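Local coordinates for Ctr9 protein (Myceliophthora thermophila, PDB 6AF0) that probably binds the RNA polymerase II complex, this chain being the long tetratricopeptide-repeat part of the larger protein, at residues P488-E499 with L533-E544. Numbering follows the deposited sequence.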
ATOM      1  N   PRO A 488       2.289 -13.815 -10.245  1.00 97.58           N
ATOM      2  CA  PRO A 488       3.034 -14.712  -9.346  1.00 99.56           C
ATOM      3  C   PRO A 488       4.531 -14.416  -9.228  1.00101.52           C
ATOM      4  O   PRO A 488       5.104 -14.599  -8.151  1.00109.07           O
ATOM      5  CB  PRO A 488       2.811 -16.097  -9.962  1.00 91.89           C
ATOM      6  CG  PRO A 488       2.618 -15.815 -11.411  1.00 94.21           C
ATOM      7  CD  PRO A 488       1.907 -14.492 -11.496  1.00 95.36           C
ATOM      8  N   ASP A 489       5.164 -13.964 -10.308  1.00 93.43           N
ATOM      9  CA  ASP A 489       6.604 -13.647 -10.246  1.00 94.28           C
ATOM     10  C   ASP A 489       6.970 -12.577  -9.198  1.00 90.24           C
ATOM     11  O   ASP A 489       8.025 -12.654  -8.583  1.00 93.02           O
ATOM     12  CB  ASP A 489       7.091 -13.205 -11.603  1.00 91.38           C
ATOM     13  CG  ASP A 489       6.553 -11.880 -11.978  1.00 92.94           C
ATOM     14  OD1 ASP A 489       7.082 -10.892 -11.447  1.00 95.95           O
ATOM     15  OD2 ASP A 489       5.582 -11.826 -12.761  1.00 99.19           O
ATOM     16  N   LYS A 490       6.088 -11.601  -8.997  1.00 87.96           N
ATOM     17  CA  LYS A 490       6.281 -10.579  -7.977  1.00 89.97           C
ATOM     18  C   LYS A 490       6.157 -11.187  -6.604  1.00 94.68           C
ATOM     19  O   LYS A 490       6.865 -10.799  -5.668  1.00 97.27           O
ATOM     20  CB  LYS A 490       5.235  -9.487  -8.103  1.00 94.21           C
ATOM     21  CG  LYS A 490       5.194  -8.859  -9.477  1.00100.07           C
ATOM     22  CD  LYS A 490       4.615  -7.452  -9.454  1.00106.15           C
ATOM     23  CE  LYS A 490       4.362  -6.937 -10.865  1.00110.19           C
ATOM     24  NZ  LYS A 490       5.476  -7.269 -11.799  1.00112.84           N
ATOM     25  N   ALA A 491       5.226 -12.122  -6.482  1.00 90.46           N
ATOM     26  CA  ALA A 491       5.060 -12.845  -5.239  1.00 92.98           C
ATOM     27  C   ALA A 491       6.326 -13.616  -4.916  1.00 94.20           C
ATOM     28  O   ALA A 491       6.741 -13.665  -3.761  1.00 98.64           O
ATOM     29  CB  ALA A 491       3.872 -13.782  -5.320  1.00 89.22           C
ATOM     30  N   LEU A 492       6.936 -14.207  -5.943  1.00 89.26           N
ATOM     31  CA  LEU A 492       8.179 -14.968  -5.779  1.00 87.18           C
ATOM     32  C   LEU A 492       9.308 -14.073  -5.235  1.00 85.73           C
ATOM     33  O   LEU A 492       9.958 -14.386  -4.218  1.00 74.98           O
ATOM     34  CB  LEU A 492       8.563 -15.606  -7.120  1.00 83.96           C
ATOM     35  CG  LEU A 492       9.917 -16.294  -7.254  1.00 76.09           C
ATOM     36  CD1 LEU A 492      10.137 -17.285  -6.135  1.00 72.73           C
ATOM     37  CD2 LEU A 492      10.011 -16.968  -8.618  1.00 79.74           C
ATOM     38  N   GLN A 493       9.500 -12.941  -5.908  1.00 86.12           N
ATOM     39  CA  GLN A 493      10.555 -11.993  -5.560  1.00 87.90           C
ATOM     40  C   GLN A 493      10.383 -11.592  -4.115  1.00 88.12           C
ATOM     41  O   GLN A 493      11.317 -11.658  -3.324  1.00 92.69           O
ATOM     42  CB  GLN A 493      10.507 -10.764  -6.470  1.00 96.34           C
ATOM     43  CG  GLN A 493      10.731 -11.076  -7.959  1.00115.64           C
ATOM     44  CD  GLN A 493      12.131 -10.751  -8.485  1.00124.20           C
ATOM     45  OE1 GLN A 493      12.758  -9.774  -8.062  1.00128.85           O
ATOM     46  NE2 GLN A 493      12.611 -11.554  -9.443  1.00124.49           N
ATOM     47  N   CYS A 494       9.160 -11.206  -3.768  1.00 95.51           N
ATOM     48  CA  CYS A 494       8.812 -10.882  -2.385  1.00 95.14           C
ATOM     49  C   CYS A 494       9.342 -11.945  -1.436  1.00 94.98           C
ATOM     50  O   CYS A 494      10.056 -11.637  -0.496  1.00106.32           O
ATOM     51  CB  CYS A 494       7.289 -10.769  -2.200  1.00 96.83           C
ATOM     52  SG  CYS A 494       6.485  -9.310  -2.919  1.00102.35           S
ATOM     53  N   LEU A 495       8.996 -13.201  -1.700  1.00 97.18           N
ATOM     54  CA  LEU A 495       9.356 -14.306  -0.809  1.00 87.82           C
ATOM     55  C   LEU A 495      10.838 -14.557  -0.816  1.00 84.32           C
ATOM     56  O   LEU A 495      11.372 -15.060   0.160  1.00 87.85           O
ATOM     57  CB  LEU A 495       8.613 -15.593  -1.187  1.00 87.15           C
ATOM     58  CG  LEU A 495       7.101 -15.629  -0.944  1.00 81.41           C
ATOM     59  CD1 LEU A 495       6.586 -17.053  -1.030  1.00 75.77           C
ATOM     60  CD2 LEU A 495       6.735 -15.028   0.410  1.00 86.16           C
ATOM     61  N   GLN A 496      11.498 -14.212  -1.916  1.00 84.84           N
ATOM     62  CA  GLN A 496      12.958 -14.243  -1.964  1.00 86.43           C
ATOM     63  C   GLN A 496      13.623 -13.234  -1.012  1.00 90.62           C
ATOM     64  O   GLN A 496      14.629 -13.546  -0.373  1.00101.96           O
ATOM     65  CB  GLN A 496      13.443 -14.023  -3.381  1.00 76.11           C
ATOM     66  CG  GLN A 496      13.081 -15.146  -4.325  1.00 73.40           C
ATOM     67  CD  GLN A 496      13.318 -14.773  -5.774  1.00 78.97           C
ATOM     68  OE1 GLN A 496      13.698 -13.649  -6.082  1.00 90.09           O
ATOM     69  NE2 GLN A 496      13.097 -15.713  -6.674  1.00 82.74           N
ATOM     70  N   GLN A 497      13.058 -12.041  -0.916  1.00 91.72           N
ATOM     71  CA  GLN A 497      13.578 -11.021   0.000  1.00 99.58           C
ATOM     72  C   GLN A 497      13.180 -11.312   1.451  1.00100.60           C
ATOM     73  O   GLN A 497      13.827 -10.847   2.393  1.00110.82           O
ATOM     74  CB  GLN A 497      13.084  -9.627  -0.378  1.00108.68           C
ATOM     75  CG  GLN A 497      13.047  -9.345  -1.875  1.00111.19           C
ATOM     76  CD  GLN A 497      12.452  -7.990  -2.186  1.00109.04           C
ATOM     77  OE1 GLN A 497      12.390  -7.112  -1.323  1.00108.99           O
ATOM     78  NE2 GLN A 497      11.996  -7.815  -3.420  1.00110.20           N
ATOM     79  N   VAL A 498      12.100 -12.061   1.633  1.00 94.34           N
ATOM     80  CA  VAL A 498      11.718 -12.524   2.961  1.00 92.46           C
ATOM     81  C   VAL A 498      12.672 -13.634   3.361  1.00 96.44           C
ATOM     82  O   VAL A 498      12.989 -13.787   4.535  1.00 97.36           O
ATOM     83  CB  VAL A 498      10.278 -13.059   3.002  1.00 95.35           C
ATOM     84  CG1 VAL A 498       9.928 -13.606   4.388  1.00 91.61           C
ATOM     85  CG2 VAL A 498       9.299 -11.967   2.599  1.00 94.49           C
ATOM     86  N   GLU A 499      13.102 -14.428   2.380  1.00 98.64           N
ATOM     87  CA  GLU A 499      14.134 -15.442   2.600  1.00 99.67           C
ATOM     88  C   GLU A 499      15.367 -14.733   3.173  1.00104.56           C
ATOM     89  O   GLU A 499      15.829 -15.042   4.286  1.00 86.97           O
ATOM     90  CB  GLU A 499      14.443 -16.173   1.280  1.00 96.71           C
ATOM     91  CG  GLU A 499      15.602 -17.169   1.283  1.00 94.42           C
ATOM     92  CD  GLU A 499      15.921 -17.719  -0.120  1.00 98.87           C
ATOM     93  OE1 GLU A 499      15.363 -17.245  -1.141  1.00 84.77           O
ATOM     94  OE2 GLU A 499      16.752 -18.647  -0.217  1.00108.79           O
ATOM     95  N   LEU A 533       7.492 -20.733   4.217  1.00 68.84           N
ATOM     96  CA  LEU A 533       8.190 -19.852   3.304  1.00 73.38           C
ATOM     97  C   LEU A 533       8.897 -20.656   2.193  1.00 74.75           C
ATOM     98  O   LEU A 533       8.734 -20.382   1.015  1.00 82.44           O
ATOM     99  CB  LEU A 533       9.197 -18.990   4.070  1.00 73.36           C
ATOM    100  CG  LEU A 533      10.022 -18.001   3.230  1.00 75.43           C
ATOM    101  CD1 LEU A 533       9.152 -16.958   2.556  1.00 76.71           C
ATOM    102  CD2 LEU A 533      11.070 -17.296   4.068  1.00 80.56           C
ATOM    103  N   LEU A 534       9.676 -21.650   2.588  1.00 72.02           N
ATOM    104  CA  LEU A 534      10.428 -22.482   1.647  1.00 72.60           C
ATOM    105  C   LEU A 534       9.526 -23.215   0.678  1.00 73.28           C
ATOM    106  O   LEU A 534       9.816 -23.291  -0.517  1.00 77.01           O
ATOM    107  CB  LEU A 534      11.267 -23.508   2.404  1.00 80.92           C
ATOM    108  CG  LEU A 534      12.246 -22.967   3.455  1.00 85.02           C
ATOM    109  CD1 LEU A 534      12.859 -24.126   4.218  1.00 89.52           C
ATOM    110  CD2 LEU A 534      13.323 -22.109   2.803  1.00 85.67           C
ATOM    111  N   ASN A 535       8.425 -23.755   1.194  1.00 75.77           N
ATOM    112  CA  ASN A 535       7.433 -24.426   0.354  1.00 74.61           C
ATOM    113  C   ASN A 535       6.887 -23.499  -0.716  1.00 70.29           C
ATOM    114  O   ASN A 535       6.912 -23.824  -1.904  1.00 71.85           O
ATOM    115  CB  ASN A 535       6.273 -24.960   1.183  1.00 77.59           C
ATOM    116  CG  ASN A 535       5.283 -25.763   0.351  1.00 79.49           C
ATOM    117  OD1 ASN A 535       5.273 -26.991   0.393  1.00 83.47           O
ATOM    118  ND2 ASN A 535       4.453 -25.073  -0.414  1.00 79.30           N
ATOM    119  N   ASN A 536       6.388 -22.346  -0.301  1.00 63.36           N
ATOM    120  CA  ASN A 536       5.791 -21.447  -1.274  1.00 66.55           C
ATOM    121  C   ASN A 536       6.808 -21.072  -2.335  1.00 66.96           C
ATOM    122  O   ASN A 536       6.532 -21.136  -3.526  1.00 74.97           O
ATOM    123  CB  ASN A 536       5.200 -20.211  -0.605  1.00 67.70           C
ATOM    124  CG  ASN A 536       4.059 -20.549   0.347  1.00 68.92           C
ATOM    125  OD1 ASN A 536       3.834 -21.710   0.684  1.00 72.97           O
ATOM    126  ND2 ASN A 536       3.338 -19.522   0.794  1.00 73.74           N
ATOM    127  N   ILE A 537       8.009 -20.735  -1.903  1.00 68.02           N
ATOM    128  CA  ILE A 537       9.050 -20.372  -2.839  1.00 70.28           C
ATOM    129  C   ILE A 537       9.150 -21.523  -3.808  1.00 71.43           C
ATOM    130  O   ILE A 537       9.141 -21.318  -5.020  1.00 78.02           O
ATOM    131  CB  ILE A 537      10.407 -20.104  -2.147  1.00 77.57           C
ATOM    132  CG1 ILE A 537      10.303 -18.880  -1.232  1.00 75.33           C
ATOM    133  CG2 ILE A 537      11.492 -19.863  -3.184  1.00 77.11           C
ATOM    134  CD1 ILE A 537      11.543 -18.592  -0.434  1.00 72.98           C
ATOM    135  N   GLY A 538       9.202 -22.740  -3.264  1.00 73.23           N
ATOM    136  CA  GLY A 538       9.233 -23.970  -4.080  1.00 69.98           C
ATOM    137  C   GLY A 538       8.130 -24.016  -5.110  1.00 63.69           C
ATOM    138  O   GLY A 538       8.378 -24.337  -6.264  1.00 56.28           O
ATOM    139  N   CYS A 539       6.927 -23.644  -4.660  1.00 69.10           N
ATOM    140  CA  CYS A 539       5.708 -23.575  -5.475  1.00 69.46           C
ATOM    141  C   CYS A 539       5.802 -22.587  -6.612  1.00 72.49           C
ATOM    142  O   CYS A 539       5.288 -22.856  -7.715  1.00 78.26           O
ATOM    143  CB  CYS A 539       4.507 -23.167  -4.616  1.00 71.21           C
ATOM    144  SG  CYS A 539       3.998 -24.380  -3.367  1.00 69.39           S
ATOM    145  N   PHE A 540       6.429 -21.438  -6.347  1.00 70.16           N
ATOM    146  CA  PHE A 540       6.547 -20.394  -7.379  1.00 73.25           C
ATOM    147  C   PHE A 540       7.600 -20.790  -8.371  1.00 64.93           C
ATOM    148  O   PHE A 540       7.449 -20.579  -9.580  1.00 67.54           O
ATOM    149  CB  PHE A 540       6.810 -18.999  -6.789  1.00 73.24           C
ATOM    150  CG  PHE A 540       5.598 -18.388  -6.159  1.00 70.52           C
ATOM    151  CD1 PHE A 540       4.471 -18.095  -6.925  1.00 76.14           C
ATOM    152  CD2 PHE A 540       5.558 -18.148  -4.804  1.00 74.59           C
ATOM    153  CE1 PHE A 540       3.334 -17.553  -6.339  1.00 81.29           C
ATOM    154  CE2 PHE A 540       4.427 -17.608  -4.210  1.00 82.48           C
ATOM    155  CZ  PHE A 540       3.313 -17.307  -4.974  1.00 81.97           C
ATOM    156  N   TYR A 541       8.654 -21.394  -7.853  1.00 63.40           N
ATOM    157  CA  TYR A 541       9.675 -21.960  -8.707  1.00 67.28           C
ATOM    158  C   TYR A 541       9.066 -23.044  -9.585  1.00 65.97           C
ATOM    159  O   TYR A 541       9.395 -23.160 -10.750  1.00 70.45           O
ATOM    160  CB  TYR A 541      10.817 -22.529  -7.875  1.00 67.53           C
ATOM    161  CG  TYR A 541      11.909 -21.549  -7.531  1.00 70.60           C
ATOM    162  CD1 TYR A 541      12.515 -20.766  -8.520  1.00 71.24           C
ATOM    163  CD2 TYR A 541      12.373 -21.427  -6.213  1.00 71.98           C
ATOM    164  CE1 TYR A 541      13.529 -19.875  -8.202  1.00 69.88           C
ATOM    165  CE2 TYR A 541      13.398 -20.550  -5.891  1.00 68.99           C
ATOM    166  CZ  TYR A 541      13.975 -19.787  -6.887  1.00 71.49           C
ATOM    167  OH  TYR A 541      14.984 -18.921  -6.546  1.00 86.02           O
ATOM    168  N   SER A 542       8.173 -23.830  -9.010  1.00 69.76           N
ATOM    169  CA  SER A 542       7.532 -24.923  -9.728  1.00 74.65           C
ATOM    170  C   SER A 542       6.613 -24.428 -10.852  1.00 73.57           C
ATOM    171  O   SER A 542       6.458 -25.099 -11.855  1.00 72.55           O
ATOM    172  CB  SER A 542       6.758 -25.817  -8.743  1.00 70.41           C
ATOM    173  OG  SER A 542       5.975 -26.773  -9.437  1.00 71.25           O
ATOM    174  N   GLN A 543       5.994 -23.266 -10.684  1.00 78.13           N
ATOM    175  CA  GLN A 543       5.102 -22.735 -11.727  1.00 81.66           C
ATOM    176  C   GLN A 543       5.927 -22.274 -12.903  1.00 77.78           C
ATOM    177  O   GLN A 543       5.524 -22.433 -14.045  1.00 80.30           O
ATOM    178  CB  GLN A 543       4.234 -21.599 -11.192  1.00 87.18           C
ATOM    179  CG  GLN A 543       3.306 -20.973 -12.224  1.00 87.87           C
ATOM    180  CD  GLN A 543       2.156 -20.214 -11.574  1.00101.23           C
ATOM    181  OE1 GLN A 543       2.358 -19.442 -10.634  1.00109.82           O
ATOM    182  NE2 GLN A 543       0.940 -20.433 -12.066  1.00105.70           N
ATOM    183  N   GLU A 544       7.083 -21.692 -12.600  1.00 84.57           N
ATOM    184  CA  GLU A 544       8.159 -21.529 -13.576  1.00 87.27           C
ATOM    185  C   GLU A 544       8.759 -22.899 -13.869  1.00 91.24           C
ATOM    186  O   GLU A 544       8.393 -23.903 -13.259  1.00 99.14           O
ATOM    187  CB  GLU A 544       9.232 -20.604 -13.017  1.00 91.62           C
ATOM    188  CG  GLU A 544       8.894 -19.133 -13.164  1.00 97.48           C
ATOM    189  CD  GLU A 544       9.670 -18.247 -12.213  1.00100.09           C
ATOM    190  OE1 GLU A 544      10.560 -18.764 -11.499  1.00 86.23           O
ATOM    191  OE2 GLU A 544       9.366 -17.032 -12.173  1.00109.99           O
TER
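Phe540 and Leu495 illustrate how two helices interlock by exchanging knobs. The phenyl ring drops among Pro488, Ala491, Leu492 and Leu495, and CB of Ala491 touches its CZ at 3.6 Å. Backbone atoms of Ala491 and Leu492 lie over one face, whereas CD1 of Leu495 comes in at the edge, 3.9 Å from CE2 of Phe540. With its CG turned anti to the carbonyl carbon (chi1 -75°), Phe540 carries the ring across to this hole. A serine here would probably leave a gap between the four residues and rob the Ala491 methyl of its partner. In return, Leu495 enters the hole formed by Leu533, Asn536, Ile537 and Phe540, its CB 3.7 Å from CG1 of Ile537.

Such packing is familiar from helical-repeat solenoids, and residues 533-544 fall within a stretch whose sequence assigns it to the tetratricopeptide repeat family. The segment axes run roughly antiparallel, at 145°, and approach to 9.6 Å. Further helices, 473-484 and 547-566, extend the apolar layer beyond Val498 and Ile537.

At the margins polar side chains rest against apolar ones. Leu492 and Glu544 reach toward each other from opposite directions, OE1 of Glu544 lying 3.4 Å from CD2 of Leu492, while OE1 of Gln543 rests on the Pro488 ring carbons. Asn536 gives only its CB to Leu495; its OD1 is hydrogen-bonded to the backbone of another protein's chain.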